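Local coordinates for putative diflavin flavoprotein A 3 (Synechocystis sp., PDB 6H0D), which probably passes electrons from NADH to oxygen, reducing it to water, through a flavodiiron core joined to a flavin reductase module, at residues A[51-56]-A[79-84]; A[101-106]-A[126-131]; A[255-260]-A[284-289]; A[260-265]-A[289-294]; A[278-283]-A[393-398]. All coordinates share one frame; numbering follows the deposited sequence.

Contact 1 of 5, residues A[51-56]-A[79-84]; sequences LFDPPG and VILGHV. With SO4 (sulfate ion), chain C.
D53, just past the end of its strand, has left-handed backbone angles (phi 58°, psi 65°) and turns its carboxylate onto the loop that follows strand 78-80. There the syn lone pair of D53 OD1 takes the N-H of G82 at 2.8 Å in an almost straight bond (173°). A water donates to both D53 OD1 and H83 O, so one carboxylate oxygen holds this loop at two points. Before this, strands 49-52 and 78-80 run parallel: I80 N gives to L51 O, and I80 O, 2.9 Å from D53 N, receives the returning bond. F52 and I80 lie side by side on one face of the sheet, with I80 CD1 over the ring at 4.0 Å from its centroid; F169 stacks on F52 as well. On the other face P54 CD rests on V79 CG1. H83 points NE2 at O4 of a sulfate (2.9 Å), in the plane of its ring, while ND1 is bonded to D171. The sulfate, probably from the crystallisation liquor, is also held by K26, R88 and K172. Helix 60-70 completes a beta-alpha-beta crossover of the metallo-beta-lactamase-like domain, whose loops at such strand ends carry the diiron site in canonical flavodiiron proteins.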
# COMPACT_ATOMS: atom_id res chain seq x y z
N LEU A 51 18.94 -4.36 7.32
CA LEU A 51 17.90 -3.53 7.88
C LEU A 51 16.68 -3.49 6.92
O LEU A 51 16.82 -3.07 5.76
CB LEU A 51 18.46 -2.12 8.15
CG LEU A 51 17.42 -1.10 8.61
CD1 LEU A 51 16.91 -1.48 10.00
CD2 LEU A 51 17.98 0.34 8.55
N PHE A 52 15.51 -3.95 7.39
CA PHE A 52 14.23 -3.86 6.66
C PHE A 52 13.49 -2.56 6.91
O PHE A 52 13.19 -2.23 8.04
CB PHE A 52 13.26 -4.96 7.09
CG PHE A 52 13.69 -6.37 6.77
CD1 PHE A 52 13.03 -7.10 5.77
CD2 PHE A 52 14.70 -7.00 7.53
CE1 PHE A 52 13.39 -8.44 5.50
CE2 PHE A 52 15.08 -8.33 7.27
CZ PHE A 52 14.42 -9.05 6.25
N ASP A 53 13.18 -1.83 5.85
CA ASP A 53 12.15 -0.80 5.92
C ASP A 53 12.31 0.31 6.93
O ASP A 53 11.48 0.44 7.84
CB ASP A 53 10.82 -1.45 6.21
CG ASP A 53 10.47 -2.45 5.16
OD1 ASP A 53 10.51 -2.06 3.97
OD2 ASP A 53 10.21 -3.62 5.51
N PRO A 54 13.35 1.16 6.76
CA PRO A 54 13.40 2.39 7.55
C PRO A 54 12.08 3.11 7.40
O PRO A 54 11.50 2.99 6.32
CB PRO A 54 14.57 3.19 6.93
CG PRO A 54 15.45 2.14 6.29
CD PRO A 54 14.51 1.01 5.85
N PRO A 55 11.60 3.81 8.44
CA PRO A 55 10.29 4.47 8.40
C PRO A 55 10.31 5.74 7.53
O PRO A 55 11.39 6.21 7.15
CB PRO A 55 10.03 4.80 9.87
CG PRO A 55 11.40 5.09 10.40
CD PRO A 55 12.35 4.15 9.67
N GLY A 56 9.15 6.28 7.20
CA GLY A 56 9.10 7.45 6.35
C GLY A 56 9.47 8.77 7.01
O GLY A 56 10.06 8.82 8.09
N VAL A 79 20.08 -2.85 2.94
CA VAL A 79 18.82 -2.23 3.30
C VAL A 79 17.74 -2.90 2.45
O VAL A 79 17.75 -2.78 1.24
CB VAL A 79 18.88 -0.69 3.12
CG1 VAL A 79 17.53 -0.05 3.42
CG2 VAL A 79 19.97 -0.12 4.03
N ILE A 80 16.84 -3.62 3.11
CA ILE A 80 15.82 -4.42 2.43
C ILE A 80 14.47 -3.70 2.41
O ILE A 80 13.95 -3.33 3.46
CB ILE A 80 15.65 -5.80 3.11
CG1 ILE A 80 16.97 -6.58 3.05
CG2 ILE A 80 14.55 -6.59 2.45
CD1 ILE A 80 16.89 -7.93 3.68
N LEU A 81 13.91 -3.46 1.23
CA LEU A 81 12.64 -2.71 1.15
C LEU A 81 11.43 -3.59 0.79
O LEU A 81 11.40 -4.24 -0.27
CB LEU A 81 12.76 -1.57 0.13
CG LEU A 81 13.99 -0.71 0.36
CD1 LEU A 81 14.16 0.30 -0.76
CD2 LEU A 81 13.81 -0.03 1.70
N GLY A 82 10.44 -3.58 1.66
CA GLY A 82 9.21 -4.31 1.42
C GLY A 82 8.32 -3.54 0.47
O GLY A 82 7.44 -4.13 -0.17
N HIS A 83 8.54 -2.23 0.38
CA HIS A 83 7.85 -1.41 -0.61
C HIS A 83 8.57 -0.07 -0.68
O HIS A 83 9.42 0.21 0.15
CB HIS A 83 6.38 -1.22 -0.24
CG HIS A 83 6.17 -0.30 0.91
ND1 HIS A 83 6.37 -0.69 2.22
CD2 HIS A 83 5.81 1.01 0.95
CE1 HIS A 83 6.12 0.34 3.02
NE2 HIS A 83 5.78 1.38 2.27
N VAL A 84 8.23 0.76 -1.67
CA VAL A 84 8.97 2.00 -1.92
C VAL A 84 8.00 3.11 -2.24
O VAL A 84 7.04 2.91 -3.01
CB VAL A 84 9.97 1.86 -3.11
CG1 VAL A 84 10.35 3.20 -3.68
CG2 VAL A 84 11.19 1.17 -2.66
S SO4 C . 4.29 4.33 4.41
O1 SO4 C . 4.39 5.76 4.70
O2 SO4 C . 4.31 3.55 5.63
O3 SO4 C . 3.08 4.02 3.66
O4 SO4 C . 5.45 3.95 3.64
O HOH W 1 9.85 0.58 2.99

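Contact 2 of 5, residues A[101-106]-A[126-131]; sequences QATIIC and PIQVMK
Strands 103-106 and 127-129 run parallel, their short axes 4.7 Å apart and inclined by 25°. Four backbone bonds stitch them: I104 N to P126 O, Q128 N to I104 O at 2.7 Å, C106 N to Q128 O, which is weak at 3.3 Å, and M130 N to C106 O. I104 and C106 thus each turn both N-H and C=O to the same neighbour, while I105 bonds in the other direction, to V79 and L81. Helix 108-117 links the two strands as a beta-alpha-beta crossover, and 127-129 is the last strand of its sheet in the metallo-beta-lactamase-like domain. On the face toward that helix, the ends of I104 and I127 meet obliquely, CD1 of I104 lying 3.9 Å from CG1 of I127. Further along, C106 SG touches I127 CG2 at 3.8 Å. The other face is built round I105. Its two branches divide the work: CD1 lies 3.6 Å from CB of Q128, whose extended chain runs beside it, and CG2 meets M130 CG at 3.6 Å. M130 bends at chi2 (-75°), which brings its CE methyl back near the same isoleucine, and F146 touches both I105 and M130. At the start of the pair, T103 and P126 cross at about a right angle, OG1 of T103 lying 3.9 Å from CG of P126.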
# COMPACT_ATOMS: atom_id res chain seq x y z
N GLN A 101 28.18 2.00 2.00
CA GLN A 101 28.57 0.67 1.57
C GLN A 101 27.41 -0.30 1.39
O GLN A 101 27.57 -1.35 0.78
CB GLN A 101 29.54 0.07 2.58
CG GLN A 101 28.87 -0.42 3.85
CD GLN A 101 28.31 0.71 4.66
OE1 GLN A 101 28.83 1.82 4.62
NE2 GLN A 101 27.24 0.44 5.39
N ALA A 102 26.25 0.03 1.94
CA ALA A 102 25.14 -0.91 1.97
C ALA A 102 24.57 -1.15 0.56
O ALA A 102 24.62 -0.26 -0.31
CB ALA A 102 24.03 -0.40 2.93
N THR A 103 24.05 -2.35 0.34
CA THR A 103 23.31 -2.66 -0.87
C THR A 103 21.79 -2.65 -0.68
O THR A 103 21.27 -3.22 0.30
CB THR A 103 23.72 -4.02 -1.38
OG1 THR A 103 25.11 -3.96 -1.71
CG2 THR A 103 22.90 -4.42 -2.59
N ILE A 104 21.07 -2.00 -1.59
CA ILE A 104 19.61 -2.01 -1.50
C ILE A 104 19.04 -3.31 -2.06
O ILE A 104 19.41 -3.74 -3.15
CB ILE A 104 18.99 -0.84 -2.25
CG1 ILE A 104 19.53 0.48 -1.69
CG2 ILE A 104 17.49 -0.91 -2.17
CD1 ILE A 104 19.59 1.57 -2.71
N ILE A 105 18.17 -3.95 -1.30
CA ILE A 105 17.50 -5.17 -1.72
C ILE A 105 16.03 -4.87 -1.92
O ILE A 105 15.35 -4.41 -0.97
CB ILE A 105 17.63 -6.30 -0.66
CG1 ILE A 105 19.11 -6.60 -0.39
CG2 ILE A 105 16.89 -7.55 -1.12
CD1 ILE A 105 19.88 -7.00 -1.63
N CYS A 106 15.52 -5.12 -3.13
CA CYS A 106 14.11 -4.85 -3.35
C CYS A 106 13.56 -5.53 -4.61
O CYS A 106 14.31 -6.16 -5.33
CB CYS A 106 13.88 -3.34 -3.40
SG CYS A 106 14.70 -2.56 -4.79
N PRO A 126 24.39 0.45 -4.57
CA PRO A 126 23.92 -0.46 -5.60
C PRO A 126 22.60 -1.13 -5.19
O PRO A 126 22.33 -1.30 -3.99
CB PRO A 126 25.05 -1.48 -5.70
CG PRO A 126 25.86 -1.29 -4.46
CD PRO A 126 25.29 -0.22 -3.63
N ILE A 127 21.79 -1.48 -6.19
CA ILE A 127 20.53 -2.17 -5.97
C ILE A 127 20.65 -3.61 -6.44
O ILE A 127 21.10 -3.86 -7.55
CB ILE A 127 19.37 -1.48 -6.73
CG1 ILE A 127 19.24 -0.02 -6.30
CG2 ILE A 127 18.06 -2.26 -6.57
CD1 ILE A 127 18.16 0.70 -7.02
N GLN A 128 20.26 -4.55 -5.61
CA GLN A 128 20.14 -5.92 -6.04
C GLN A 128 18.65 -6.25 -6.07
O GLN A 128 17.99 -6.21 -5.04
CB GLN A 128 20.90 -6.86 -5.12
CG GLN A 128 20.83 -8.32 -5.50
CD GLN A 128 21.73 -9.18 -4.64
OE1 GLN A 128 22.65 -8.67 -3.98
NE2 GLN A 128 21.48 -10.48 -4.62
N VAL A 129 18.11 -6.52 -7.26
CA VAL A 129 16.69 -6.82 -7.42
C VAL A 129 16.41 -8.28 -7.07
O VAL A 129 17.22 -9.16 -7.38
CB VAL A 129 16.23 -6.54 -8.84
CG1 VAL A 129 14.86 -7.16 -9.10
CG2 VAL A 129 16.20 -5.05 -9.05
N MET A 130 15.29 -8.54 -6.40
CA MET A 130 14.89 -9.90 -6.04
C MET A 130 13.52 -10.26 -6.63
O MET A 130 12.57 -9.47 -6.60
CB MET A 130 14.88 -10.04 -4.53
CG MET A 130 16.23 -9.77 -3.86
SD MET A 130 17.41 -11.12 -4.10
CE MET A 130 18.65 -10.76 -2.85
N LYS A 131 13.43 -11.45 -7.21
CA LYS A 131 12.15 -11.96 -7.68
C LYS A 131 11.81 -13.16 -6.82
O LYS A 131 12.54 -13.48 -5.88
CB LYS A 131 12.21 -12.33 -9.16
CG LYS A 131 13.24 -13.38 -9.52
CD LYS A 131 13.40 -13.55 -11.05
CE LYS A 131 13.98 -14.92 -11.47
NZ LYS A 131 15.37 -15.19 -10.99

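Contact 3 of 5, residues A[255-260]-A[284-289]; sequences ALNVAL and GVAVTA
N257 reaches along its sheet face, past the level of A286, to the hydroxyl of T288. With CG opposite the backbone N (chi1 171°) and the amide turned by chi2 -71°, ND2 donates to T288 OG1 at 3.0 Å. The bond is nearly straight (172°), and the oxygen lies close to the amide plane, which helps to set the rotation of the carboxamide. T288 holds OG1 beside its own backbone N, and the same oxygen is bonded to K306 NZ of helix 297-306. The methyl of A286 also lies near, CB 3.8 Å from N257 ND2.

The opposite face is aliphatic. V285 and V287 share one rotamer, with CG1 trans to the backbone N, and each uses that methyl toward the other strand. CG1 of V285 meets V258 CG2 obliquely at 3.7 Å and also lies near L256 CB, while CG1 of V287 lies 3.9 Å from CB of L260. This layer is covered by helix 268-282, through I280 and A273, and by helix 382-401, through F395, L399 and A396.

Underneath, parallel strands 257-260 and 286-289 exchange four backbone hydrogen bonds, from the one at L256 O to the one at L260 N; V258, bonded through both N and O, is central, its N 2.7 Å from A286 O. Just before the strands, a water accepts from L256 N and donates to G284 O, bridging the two segments. With N257 and T288 among alanines on one face and aliphatic side chains on the other, the pair, joined through helix 268-282, forms the first beta-alpha-beta unit of the flavodoxin-like domain, 286-291 being the outermost strand of a five-stranded parallel sheet in order 2-1-3-4-5.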
# COMPACT_ATOMS: atom_id res chain seq x y z
N ALA A 255 -22.16 -9.32 -5.54
CA ALA A 255 -22.76 -9.42 -6.87
C ALA A 255 -22.30 -8.30 -7.80
O ALA A 255 -22.07 -8.50 -9.00
CB ALA A 255 -24.26 -9.44 -6.77
N LEU A 256 -22.13 -7.11 -7.23
CA LEU A 256 -21.67 -5.98 -8.02
C LEU A 256 -20.21 -5.62 -7.74
O LEU A 256 -19.68 -5.78 -6.62
CB LEU A 256 -22.57 -4.78 -7.75
CG LEU A 256 -24.03 -5.10 -8.07
CD1 LEU A 256 -24.91 -3.94 -7.62
CD2 LEU A 256 -24.25 -5.42 -9.57
N ASN A 257 -19.56 -5.15 -8.78
CA ASN A 257 -18.16 -4.81 -8.72
C ASN A 257 -17.94 -3.47 -9.42
O ASN A 257 -18.58 -3.19 -10.45
CB ASN A 257 -17.34 -5.93 -9.36
CG ASN A 257 -15.88 -5.56 -9.53
OD1 ASN A 257 -15.52 -4.72 -10.37
ND2 ASN A 257 -15.01 -6.19 -8.73
N VAL A 258 -17.06 -2.62 -8.88
CA VAL A 258 -16.72 -1.38 -9.57
C VAL A 258 -15.24 -1.39 -9.94
O VAL A 258 -14.40 -1.67 -9.08
CB VAL A 258 -17.01 -0.12 -8.71
CG1 VAL A 258 -16.62 1.17 -9.47
CG2 VAL A 258 -18.46 -0.08 -8.30
N ALA A 259 -14.93 -1.10 -11.21
CA ALA A 259 -13.56 -0.89 -11.67
C ALA A 259 -13.13 0.55 -11.35
O ALA A 259 -13.72 1.51 -11.84
CB ALA A 259 -13.44 -1.17 -13.16
N LEU A 260 -12.15 0.72 -10.48
CA LEU A 260 -11.74 2.06 -10.09
C LEU A 260 -10.36 2.23 -10.64
O LEU A 260 -9.40 1.68 -10.09
CB LEU A 260 -11.75 2.27 -8.57
CG LEU A 260 -11.78 3.73 -8.09
CD1 LEU A 260 -12.22 3.79 -6.65
CD2 LEU A 260 -10.44 4.38 -8.20
N GLY A 284 -21.19 -2.77 0.46
CA GLY A 284 -21.40 -4.12 -0.04
C GLY A 284 -21.14 -4.35 -1.52
O GLY A 284 -21.57 -5.37 -2.06
N VAL A 285 -20.45 -3.41 -2.17
CA VAL A 285 -20.09 -3.55 -3.57
C VAL A 285 -18.57 -3.69 -3.68
O VAL A 285 -17.84 -2.90 -3.06
CB VAL A 285 -20.58 -2.34 -4.38
CG1 VAL A 285 -20.02 -2.36 -5.79
CG2 VAL A 285 -22.11 -2.33 -4.41
N ALA A 286 -18.10 -4.69 -4.42
CA ALA A 286 -16.66 -4.95 -4.55
C ALA A 286 -16.02 -3.84 -5.37
O ALA A 286 -16.68 -3.24 -6.23
CB ALA A 286 -16.39 -6.30 -5.23
N VAL A 287 -14.74 -3.59 -5.11
CA VAL A 287 -13.96 -2.67 -5.92
C VAL A 287 -12.72 -3.39 -6.43
O VAL A 287 -12.05 -4.08 -5.67
CB VAL A 287 -13.52 -1.41 -5.15
CG1 VAL A 287 -12.61 -0.54 -6.02
CG2 VAL A 287 -14.74 -0.61 -4.63
N THR A 288 -12.46 -3.27 -7.73
CA THR A 288 -11.20 -3.65 -8.33
C THR A 288 -10.43 -2.38 -8.67
O THR A 288 -10.69 -1.71 -9.69
CB THR A 288 -11.40 -4.51 -9.58
OG1 THR A 288 -12.05 -5.73 -9.20
CG2 THR A 288 -10.05 -4.83 -10.24
N ALA A 289 -9.53 -2.03 -7.78
CA ALA A 289 -8.72 -0.88 -7.97
C ALA A 289 -7.68 -1.21 -9.07
O ALA A 289 -7.13 -2.31 -9.12
CB ALA A 289 -8.06 -0.48 -6.67
O HOH W 2 -22.81 -6.42 -4.65

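Contact 4 of 5, residues A[260-265]-A[289-294]; sequences LIYASA and AINAET. With SO4 (sulfate ion), chain D.
Y262 lays its ring against the adjoining strand, one face over the CA of N291 and the edge near the methyl of A289. A chi1 of 69° places CG between backbone N and carbonyl carbon, bringing CD1 within 3.2 Å of I290 O. The phenol end reaches N291 CB, 4.0 Å from OH, and the amide of N291 is nearly parallel to the ring, their planes 17° apart. On the reverse face I261 and I290 lie side by side, CG1 of I261 3.9 Å from CB of I290, with the methyl of A292 touching I261 CG2.

Backbone bonds set this spacing. I290 N gives to L260 O, Y262 N to I290 O at 2.8 Å, and A292 N to Y262 O; the last falls where the second strand breaks into a turn. There OD1 of N291 accepts from E293 N (3.1 Å), an Asx turn, with the donor well above the carbonyl plane. N291 ND2 is bonded to P152 O, a link to the metallo-beta-lactamase-like part of the chain. A water accepts from S264 N and probably donates to N291 OD1, a likely bridge between the two loops.

Farther out, helices 297-306 and 323-335 pack on I261, and helix 268-282 on L260 and Y262. At the tip, S264 OG and A265 N contact a sulfate, the OG distance being improbably short, and the N-H groups of Y266, N268 and T269 also bind it. An anion gripped by backbone N-H groups at this strand-to-helix loop is consistent with the FMN phosphate site of flavodoxins, here occupied by a sulfate probably from the crystallisation liquor.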
# COMPACT_ATOMS: atom_id res chain seq x y z
N LEU A 260 -12.15 0.72 -10.48
CA LEU A 260 -11.74 2.06 -10.09
C LEU A 260 -10.36 2.23 -10.64
O LEU A 260 -9.40 1.68 -10.09
CB LEU A 260 -11.75 2.27 -8.57
CG LEU A 260 -11.78 3.73 -8.09
CD1 LEU A 260 -12.22 3.79 -6.65
CD2 LEU A 260 -10.44 4.38 -8.20
N ILE A 261 -10.29 3.00 -11.73
CA ILE A 261 -9.06 3.19 -12.46
C ILE A 261 -8.46 4.54 -12.14
O ILE A 261 -9.10 5.57 -12.36
CB ILE A 261 -9.31 3.09 -13.96
CG1 ILE A 261 -9.84 1.70 -14.29
CG2 ILE A 261 -8.06 3.42 -14.74
CD1 ILE A 261 -10.24 1.54 -15.71
N TYR A 262 -7.24 4.57 -11.62
CA TYR A 262 -6.67 5.87 -11.26
C TYR A 262 -5.19 5.96 -11.54
O TYR A 262 -4.53 4.97 -11.83
CB TYR A 262 -6.91 6.16 -9.78
CG TYR A 262 -6.11 5.25 -8.88
CD1 TYR A 262 -6.54 3.95 -8.62
CD2 TYR A 262 -4.91 5.68 -8.32
CE1 TYR A 262 -5.80 3.10 -7.82
CE2 TYR A 262 -4.16 4.84 -7.52
CZ TYR A 262 -4.61 3.56 -7.28
OH TYR A 262 -3.87 2.72 -6.48
N ALA A 263 -4.68 7.18 -11.44
CA ALA A 263 -3.25 7.44 -11.44
C ALA A 263 -2.94 8.61 -10.48
O ALA A 263 -3.84 9.42 -10.15
CB ALA A 263 -2.76 7.74 -12.85
N SER A 264 -1.69 8.73 -10.03
CA SER A 264 -1.33 9.81 -9.10
C SER A 264 0.17 10.07 -9.17
O SER A 264 0.96 9.14 -8.99
CB SER A 264 -1.75 9.43 -7.66
OG SER A 264 -1.75 10.54 -6.77
N ALA A 265 0.56 11.32 -9.44
CA ALA A 265 1.98 11.72 -9.45
C ALA A 265 2.52 11.94 -8.02
O ALA A 265 3.57 11.40 -7.66
CB ALA A 265 2.18 12.99 -10.29
N ALA A 289 -9.53 -2.03 -7.78
CA ALA A 289 -8.72 -0.88 -7.97
C ALA A 289 -7.68 -1.21 -9.07
O ALA A 289 -7.13 -2.31 -9.12
CB ALA A 289 -8.06 -0.48 -6.67
N ILE A 290 -7.47 -0.26 -9.98
CA ILE A 290 -6.49 -0.39 -11.05
C ILE A 290 -5.61 0.87 -11.00
O ILE A 290 -6.11 2.00 -11.18
CB ILE A 290 -7.17 -0.49 -12.46
CG1 ILE A 290 -8.11 -1.69 -12.58
CG2 ILE A 290 -6.13 -0.46 -13.58
CD1 ILE A 290 -7.41 -2.97 -12.83
N ASN A 291 -4.32 0.68 -10.73
CA ASN A 291 -3.33 1.74 -10.87
C ASN A 291 -2.89 1.78 -12.34
O ASN A 291 -2.12 0.92 -12.76
CB ASN A 291 -2.16 1.50 -9.92
CG ASN A 291 -1.09 2.57 -10.01
OD1 ASN A 291 -1.13 3.47 -10.87
ND2 ASN A 291 -0.09 2.46 -9.13
N ALA A 292 -3.41 2.75 -13.10
CA ALA A 292 -3.19 2.78 -14.55
C ALA A 292 -1.71 2.86 -14.90
O ALA A 292 -1.29 2.43 -15.97
CB ALA A 292 -3.92 3.95 -15.19
N GLU A 293 -0.92 3.42 -13.99
CA GLU A 293 0.51 3.56 -14.26
C GLU A 293 1.22 2.21 -14.26
O GLU A 293 2.22 2.05 -14.94
CB GLU A 293 1.17 4.49 -13.25
CG GLU A 293 2.49 5.03 -13.71
CD GLU A 293 3.18 5.88 -12.65
OE1 GLU A 293 4.30 6.37 -12.95
OE2 GLU A 293 2.61 6.03 -11.54
N THR A 294 0.70 1.24 -13.51
CA THR A 294 1.39 -0.03 -13.42
C THR A 294 0.60 -1.19 -14.01
O THR A 294 1.13 -2.28 -14.19
CB THR A 294 1.71 -0.37 -11.97
OG1 THR A 294 0.49 -0.53 -11.25
CG2 THR A 294 2.55 0.73 -11.34
S SO4 D . -1.73 13.95 -7.70
O1 SO4 D . -2.75 15.00 -8.00
O2 SO4 D . -1.00 14.25 -6.47
O3 SO4 D . -2.38 12.64 -7.60
O4 SO4 D . -0.74 13.89 -8.76
O HOH W 3 -0.39 6.28 -10.02

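Contact 5 of 5, residues A[278-283]-A[393-398]; sequences RGITKA and TDFAQA
A283 and A396 press methyl on methyl, their CB atoms 3.4 Å apart, tighter than usual van der Waals contact. Such small residues let helices 268-282 and 382-401 come close: the short segments' axes approach to 7.5 Å at a crossing angle of -42°. G279 makes a hollow in the first helix, its CA 4.5 Å from that of T393. T393 fills this hollow, with OG1 beside its own backbone N (chi1 -65°) and 3.0 Å from G279 O, though E389 O also lies within reach of the hydroxyl. Both helices lie on one side of the parallel sheet in the flavodoxin-like alpha/beta domain, the first following strand 257-262 and the second closing the fold after strand 368-377. Toward the sheet, the A396 methyl sits against I280, near its carbonyl oxygen and CG2, and I280 CD1 comes obliquely to the F395 ring at 4.5 Å from CD1. V258 and I311 lie beneath both of these larger side chains. On the outer side, K282 stretches across T393, its CE 3.6 Å from OG1, and beyond this a water accepts from K282 NZ and lies 2.8 Å from T393 OG1. The ammonium group also forms a salt bridge with E389, one turn before T393.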
# COMPACT_ATOMS: atom_id res chain seq x y z
N ARG A 278 -13.48 2.88 -0.34
CA ARG A 278 -13.98 2.48 0.98
C ARG A 278 -15.48 2.75 1.08
O ARG A 278 -16.24 1.94 1.61
CB ARG A 278 -13.18 3.20 2.08
CG ARG A 278 -13.76 3.18 3.50
CD ARG A 278 -14.10 1.80 4.08
NE ARG A 278 -14.61 1.98 5.45
CZ ARG A 278 -15.11 1.01 6.22
NH1 ARG A 278 -15.19 -0.23 5.76
NH2 ARG A 278 -15.53 1.30 7.46
N GLY A 279 -15.93 3.87 0.52
CA GLY A 279 -17.35 4.17 0.52
C GLY A 279 -18.11 3.13 -0.28
O GLY A 279 -19.22 2.74 0.09
N ILE A 280 -17.50 2.66 -1.38
CA ILE A 280 -18.12 1.62 -2.18
C ILE A 280 -18.11 0.26 -1.48
O ILE A 280 -19.13 -0.41 -1.44
CB ILE A 280 -17.45 1.46 -3.55
CG1 ILE A 280 -17.57 2.74 -4.37
CG2 ILE A 280 -18.06 0.29 -4.32
CD1 ILE A 280 -16.80 2.70 -5.67
N THR A 281 -16.97 -0.15 -0.94
CA THR A 281 -16.92 -1.50 -0.36
C THR A 281 -17.76 -1.55 0.92
O THR A 281 -18.35 -2.59 1.24
CB THR A 281 -15.46 -2.00 -0.06
OG1 THR A 281 -14.77 -1.05 0.76
CG2 THR A 281 -14.67 -2.27 -1.33
N LYS A 282 -17.83 -0.45 1.66
CA LYS A 282 -18.56 -0.52 2.94
C LYS A 282 -20.05 -0.65 2.64
O LYS A 282 -20.83 -1.07 3.50
CB LYS A 282 -18.26 0.68 3.86
CG LYS A 282 -19.03 1.95 3.53
CD LYS A 282 -18.56 3.08 4.42
CE LYS A 282 -19.66 4.11 4.66
NZ LYS A 282 -19.17 5.24 5.50
N ALA A 283 -20.44 -0.34 1.41
CA ALA A 283 -21.82 -0.45 0.97
C ALA A 283 -22.13 -1.83 0.36
O ALA A 283 -23.20 -2.03 -0.19
CB ALA A 283 -22.14 0.66 -0.02
N THR A 393 -20.25 5.55 -1.43
CA THR A 393 -21.49 4.96 -0.95
C THR A 393 -22.63 5.29 -1.89
O THR A 393 -23.38 4.41 -2.29
CB THR A 393 -21.83 5.46 0.42
OG1 THR A 393 -20.82 5.00 1.32
CG2 THR A 393 -23.17 4.94 0.84
N ASP A 394 -22.74 6.57 -2.26
CA ASP A 394 -23.77 6.99 -3.17
C ASP A 394 -23.72 6.21 -4.49
O ASP A 394 -24.74 5.70 -4.95
CB ASP A 394 -23.65 8.49 -3.43
CG ASP A 394 -24.17 9.33 -2.28
OD1 ASP A 394 -24.73 8.75 -1.31
OD2 ASP A 394 -24.03 10.56 -2.33
N PHE A 395 -22.52 6.13 -5.08
CA PHE A 395 -22.28 5.32 -6.28
C PHE A 395 -22.78 3.87 -6.10
O PHE A 395 -23.49 3.33 -6.96
CB PHE A 395 -20.79 5.32 -6.61
CG PHE A 395 -20.47 4.83 -7.98
CD1 PHE A 395 -20.38 3.46 -8.25
CD2 PHE A 395 -20.26 5.73 -9.03
CE1 PHE A 395 -20.10 3.01 -9.52
CE2 PHE A 395 -19.98 5.28 -10.31
CZ PHE A 395 -19.90 3.92 -10.57
N ALA A 396 -22.40 3.26 -4.97
CA ALA A 396 -22.75 1.88 -4.66
C ALA A 396 -24.26 1.69 -4.59
O ALA A 396 -24.78 0.72 -5.14
CB ALA A 396 -22.14 1.47 -3.35
N GLN A 397 -24.95 2.62 -3.92
CA GLN A 397 -26.41 2.54 -3.78
C GLN A 397 -27.06 2.65 -5.15
O GLN A 397 -27.99 1.90 -5.45
CB GLN A 397 -26.96 3.66 -2.89
CG GLN A 397 -26.24 3.88 -1.58
CD GLN A 397 -26.58 2.86 -0.54
OE1 GLN A 397 -26.48 1.66 -0.77
NE2 GLN A 397 -27.01 3.33 0.63
N ALA A 398 -26.56 3.57 -5.97
CA ALA A 398 -27.04 3.75 -7.34
C ALA A 398 -26.88 2.47 -8.16
O ALA A 398 -27.78 2.10 -8.91
CB ALA A 398 -26.31 4.90 -8.00
O HOH W 4 -19.92 6.77 3.23

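Contacts 1 and 2 share the sheet of the metallo-beta-lactamase-like domain, where strands 78-80 and 103-106 are neighbours joined by backbone bonds such as L81 N to I105 O; contact 1 is buried, contact 2 lies at the more exposed sheet margin. Contacts 3 and 4 are successive lengths of one flavodoxin-like strand pair, meeting at L260 and A289; contact 3 is buried, contacts 4 and 5 partly so. Contact 5 packs two helices against contact 3, I280 touching V287 and F395 touching V258. Strand-end contacts 1 and 4, centres about 23 Å apart, carry sulfates. Contacts 2 and 3 rely on sheet bonds and aliphatic packing, contact 3 adding a side-chain hydrogen bond; contact 5 depends on small residues.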